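Local atomic coordinates of GP37 (Pseudomonas phage phikz, PDB entry 5FT0), a protein that inhibits the RNA degradosome of the bacterial host, probably by binding RNase E and blocking its access to RNA. Residues F4-E9 and E72-R77. Residues are numbered along the deposited sequence; the frame is centred on the assembly and turned at random.
Sequences FNITWE and EYVLSR
Ile6 meets helix 67-82 through both of its branches, each touching a different residue. The longer branch ends on Val74, where CD1 of Ile6 lies 3.8 Å from CG1 of Val74 and 4.0 Å from its CB, the two side chains running at a slant to each other. The shorter branch is more loosely engaged: CG2 of Ile6 stands 4.3 Å from CD2 of Leu75. An extended second torsion (chi2 180°) points CD1 of Ile6 away from its own CA and toward Val74. In Leu75 it is CD1 that continues the extended chain (chi2 179°), and CD2, branching off beside it, is the methyl turned to Ile6. The backbones come no nearer than 8.6 Å, between the CA atoms of Ile6 and Leu75.

On the strand, backbone hydrogen bonds of Phe4 with Val32 and of Ile6 with Ile30 fix 4-6 at the edge of the four-stranded antiparallel sheet, and the Phe4 side chain also touches Val70 and Arg71 one turn earlier on the helix. Thr7 then serves as N-cap of helix 8-15. On the helix, Tyr73 O accepts both Arg77 N at 3.1 Å and Ser76 OG at 2.6 Å, the hydroxyl tilted 18° from the carbonyl plane. Farther round, Arg77 NH1 donates to Tyr73 OH (2.8 Å) nearly in its guanidinium plane, while the Tyr73 ring stacks with Phe59.

A weak hydrogen bond from Arg71 NH1 to Asn5 O gives strand and helix a polar link nearby. Between 4-9 and 72-77 themselves, with 133 Å² buried and no hydrogen bond, the direct contact is aliphatic and therefore nondirectional.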
ATOM      1  N   PHE A   4     -23.770  -1.392 -19.047  1.00 43.52           N
ATOM      2  CA  PHE A   4     -24.747  -0.337 -18.813  1.00 38.91           C
ATOM      3  C   PHE A   4     -24.130   0.715 -17.904  1.00 40.21           C
ATOM      4  O   PHE A   4     -23.099   0.486 -17.266  1.00 42.58           O
ATOM      5  CB  PHE A   4     -26.054  -0.880 -18.220  1.00 36.53           C
ATOM      6  CG  PHE A   4     -25.924  -1.396 -16.821  1.00 39.44           C
ATOM      7  CD1 PHE A   4     -25.546  -2.707 -16.582  1.00 37.45           C
ATOM      8  CD2 PHE A   4     -26.211  -0.578 -15.741  1.00 35.62           C
ATOM      9  CE1 PHE A   4     -25.436  -3.187 -15.289  1.00 33.46           C
ATOM     10  CE2 PHE A   4     -26.103  -1.049 -14.448  1.00 35.06           C
ATOM     11  CZ  PHE A   4     -25.716  -2.357 -14.221  1.00 35.99           C
ATOM     12  N   ASN A   5     -24.777   1.875 -17.862  1.00 39.24           N
ATOM     13  CA  ASN A   5     -24.308   3.019 -17.097  1.00 41.60           C
ATOM     14  C   ASN A   5     -25.271   3.339 -15.963  1.00 33.79           C
ATOM     15  O   ASN A   5     -26.473   3.078 -16.052  1.00 37.88           O
ATOM     16  CB  ASN A   5     -24.152   4.258 -17.989  1.00 40.25           C
ATOM     17  CG  ASN A   5     -23.221   4.020 -19.163  1.00 53.48           C
ATOM     18  OD1 ASN A   5     -22.008   3.897 -18.995  1.00 58.47           O
ATOM     19  ND2 ASN A   5     -23.788   3.961 -20.362  1.00 64.29           N
ATOM     20  N   ILE A   6     -24.724   3.902 -14.890  1.00 33.36           N
ATOM     21  CA  ILE A   6     -25.501   4.454 -13.787  1.00 36.23           C
ATOM     22  C   ILE A   6     -25.096   5.915 -13.669  1.00 37.18           C
ATOM     23  O   ILE A   6     -23.969   6.216 -13.253  1.00 38.02           O
ATOM     24  CB  ILE A   6     -25.258   3.708 -12.468  1.00 35.16           C
ATOM     25  CG1 ILE A   6     -25.590   2.223 -12.614  1.00 33.56           C
ATOM     26  CG2 ILE A   6     -26.075   4.332 -11.341  1.00 32.76           C
ATOM     27  CD1 ILE A   6     -25.371   1.424 -11.342  1.00 33.63           C
ATOM     28  N   THR A   7     -25.990   6.824 -14.049  1.00 35.41           N
ATOM     29  CA  THR A   7     -25.617   8.226 -13.983  1.00 33.75           C
ATOM     30  C   THR A   7     -25.540   8.675 -12.527  1.00 36.67           C
ATOM     31  O   THR A   7     -26.098   8.048 -11.620  1.00 35.18           O
ATOM     32  CB  THR A   7     -26.609   9.109 -14.744  1.00 36.62           C
ATOM     33  OG1 THR A   7     -27.849   9.176 -14.025  1.00 33.36           O
ATOM     34  CG2 THR A   7     -26.870   8.544 -16.131  1.00 29.72           C
ATOM     35  N   TRP A   8     -24.824   9.778 -12.305  1.00 33.01           N
ATOM     36  CA  TRP A   8     -24.725  10.316 -10.954  1.00 28.34           C
ATOM     37  C   TRP A   8     -26.077  10.800 -10.449  1.00 25.21           C
ATOM     38  O   TRP A   8     -26.308  10.829  -9.236  1.00 28.24           O
ATOM     39  CB  TRP A   8     -23.692  11.442 -10.908  1.00 34.16           C
ATOM     40  CG  TRP A   8     -24.112  12.679 -11.630  1.00 32.66           C
ATOM     41  CD1 TRP A   8     -23.916  12.966 -12.950  1.00 34.65           C
ATOM     42  CD2 TRP A   8     -24.798  13.805 -11.072  1.00 28.99           C
ATOM     43  NE1 TRP A   8     -24.437  14.201 -13.247  1.00 31.35           N
ATOM     44  CE2 TRP A   8     -24.983  14.737 -12.111  1.00 30.62           C
ATOM     45  CE3 TRP A   8     -25.269  14.117  -9.794  1.00 29.17           C
ATOM     46  CZ2 TRP A   8     -25.623  15.958 -11.914  1.00 30.89           C
ATOM     47  CZ3 TRP A   8     -25.905  15.329  -9.600  1.00 35.92           C
ATOM     48  CH2 TRP A   8     -26.077  16.234 -10.653  1.00 35.70           C
ATOM     49  N   GLU A   9     -26.990  11.163 -11.358  1.00 25.26           N
ATOM     50  CA  GLU A   9     -28.320  11.598 -10.936  1.00 28.03           C
ATOM     51  C   GLU A   9     -29.129  10.448 -10.338  1.00 32.98           C
ATOM     52  O   GLU A   9     -29.840  10.643  -9.344  1.00 32.69           O
ATOM     53  CB  GLU A   9     -29.075  12.234 -12.106  1.00 30.04           C
ATOM     54  CG  GLU A   9     -28.531  13.589 -12.546  1.00 33.88           C
ATOM     55  CD  GLU A   9     -27.717  13.511 -13.822  1.00 36.94           C
ATOM     56  OE1 GLU A   9     -26.989  12.511 -14.011  1.00 36.46           O
ATOM     57  OE2 GLU A   9     -27.816  14.446 -14.644  1.00 42.07           O
ATOM     58  N   GLU A  72     -29.404  -2.720  -9.472  1.00 27.11           N
ATOM     59  CA  GLU A  72     -29.897  -2.645  -8.102  1.00 30.51           C
ATOM     60  C   GLU A  72     -28.793  -2.972  -7.107  1.00 30.64           C
ATOM     61  O   GLU A  72     -28.647  -2.297  -6.081  1.00 29.44           O
ATOM     62  CB  GLU A  72     -31.080  -3.593  -7.912  1.00 31.62           C
ATOM     63  CG  GLU A  72     -32.416  -2.901  -7.740  1.00 45.56           C
ATOM     64  CD  GLU A  72     -33.477  -3.829  -7.178  1.00 55.40           C
ATOM     65  OE1 GLU A  72     -33.364  -5.058  -7.372  1.00 58.83           O
ATOM     66  OE2 GLU A  72     -34.422  -3.328  -6.534  1.00 69.08           O
ATOM     67  N   TYR A  73     -28.004  -4.013  -7.393  1.00 23.91           N
ATOM     68  CA  TYR A  73     -26.942  -4.404  -6.471  1.00 25.36           C
ATOM     69  C   TYR A  73     -25.930  -3.281  -6.290  1.00 24.07           C
ATOM     70  O   TYR A  73     -25.540  -2.957  -5.163  1.00 25.61           O
ATOM     71  CB  TYR A  73     -26.242  -5.673  -6.959  1.00 27.40           C
ATOM     72  CG  TYR A  73     -25.107  -6.078  -6.050  1.00 27.32           C
ATOM     73  CD1 TYR A  73     -25.352  -6.779  -4.878  1.00 22.94           C
ATOM     74  CD2 TYR A  73     -23.795  -5.730  -6.343  1.00 24.72           C
ATOM     75  CE1 TYR A  73     -24.322  -7.133  -4.031  1.00 32.25           C
ATOM     76  CE2 TYR A  73     -22.757  -6.081  -5.499  1.00 34.47           C
ATOM     77  CZ  TYR A  73     -23.028  -6.783  -4.346  1.00 26.63           C
ATOM     78  OH  TYR A  73     -22.002  -7.138  -3.503  1.00 37.68           O
ATOM     79  N   VAL A  74     -25.486  -2.678  -7.394  1.00 25.21           N
ATOM     80  CA  VAL A  74     -24.484  -1.618  -7.312  1.00 27.63           C
ATOM     81  C   VAL A  74     -25.036  -0.424  -6.544  1.00 26.18           C
ATOM     82  O   VAL A  74     -24.325   0.200  -5.747  1.00 29.47           O
ATOM     83  CB  VAL A  74     -24.006  -1.219  -8.721  1.00 29.00           C
ATOM     84  CG1 VAL A  74     -23.052  -0.035  -8.641  1.00 22.87           C
ATOM     85  CG2 VAL A  74     -23.328  -2.396  -9.404  1.00 26.17           C
ATOM     86  N   LEU A  75     -26.310  -0.089  -6.763  1.00 27.74           N
ATOM     87  CA  LEU A  75     -26.933   0.986  -5.999  1.00 23.43           C
ATOM     88  C   LEU A  75     -26.918   0.682  -4.505  1.00 25.85           C
ATOM     89  O   LEU A  75     -26.651   1.571  -3.687  1.00 26.72           O
ATOM     90  CB  LEU A  75     -28.363   1.225  -6.482  1.00 27.35           C
ATOM     91  CG  LEU A  75     -28.537   2.034  -7.767  1.00 30.07           C
ATOM     92  CD1 LEU A  75     -30.012   2.156  -8.132  1.00 33.35           C
ATOM     93  CD2 LEU A  75     -27.913   3.412  -7.603  1.00 27.58           C
ATOM     94  N   SER A  76     -27.188  -0.573  -4.131  1.00 23.78           N
ATOM     95  CA  SER A  76     -27.200  -0.928  -2.715  1.00 25.80           C
ATOM     96  C   SER A  76     -25.819  -0.786  -2.088  1.00 28.15           C
ATOM     97  O   SER A  76     -25.710  -0.487  -0.893  1.00 26.25           O
ATOM     98  CB  SER A  76     -27.726  -2.354  -2.529  1.00 28.48           C
ATOM     99  OG  SER A  76     -26.742  -3.311  -2.880  1.00 31.29           O
ATOM    100  N   ARG A  77     -24.755  -1.003  -2.868  1.00 23.56           N
ATOM    101  CA  ARG A  77     -23.409  -0.776  -2.352  1.00 25.33           C
ATOM    102  C   ARG A  77     -23.109   0.715  -2.235  1.00 30.14           C
ATOM    103  O   ARG A  77     -22.405   1.141  -1.312  1.00 27.33           O
ATOM    104  CB  ARG A  77     -22.369  -1.460  -3.244  1.00 23.29           C
ATOM    105  CG  ARG A  77     -22.517  -2.981  -3.377  1.00 27.68           C
ATOM    106  CD  ARG A  77     -22.482  -3.692  -2.029  1.00 21.42           C
ATOM    107  NE  ARG A  77     -21.216  -3.498  -1.320  1.00 25.86           N
ATOM    108  CZ  ARG A  77     -20.202  -4.358  -1.339  1.00 32.80           C
ATOM    109  NH1 ARG A  77     -20.295  -5.481  -2.039  1.00 26.01           N
ATOM    110  NH2 ARG A  77     -19.096  -4.097  -0.656  1.00 33.08           N
TER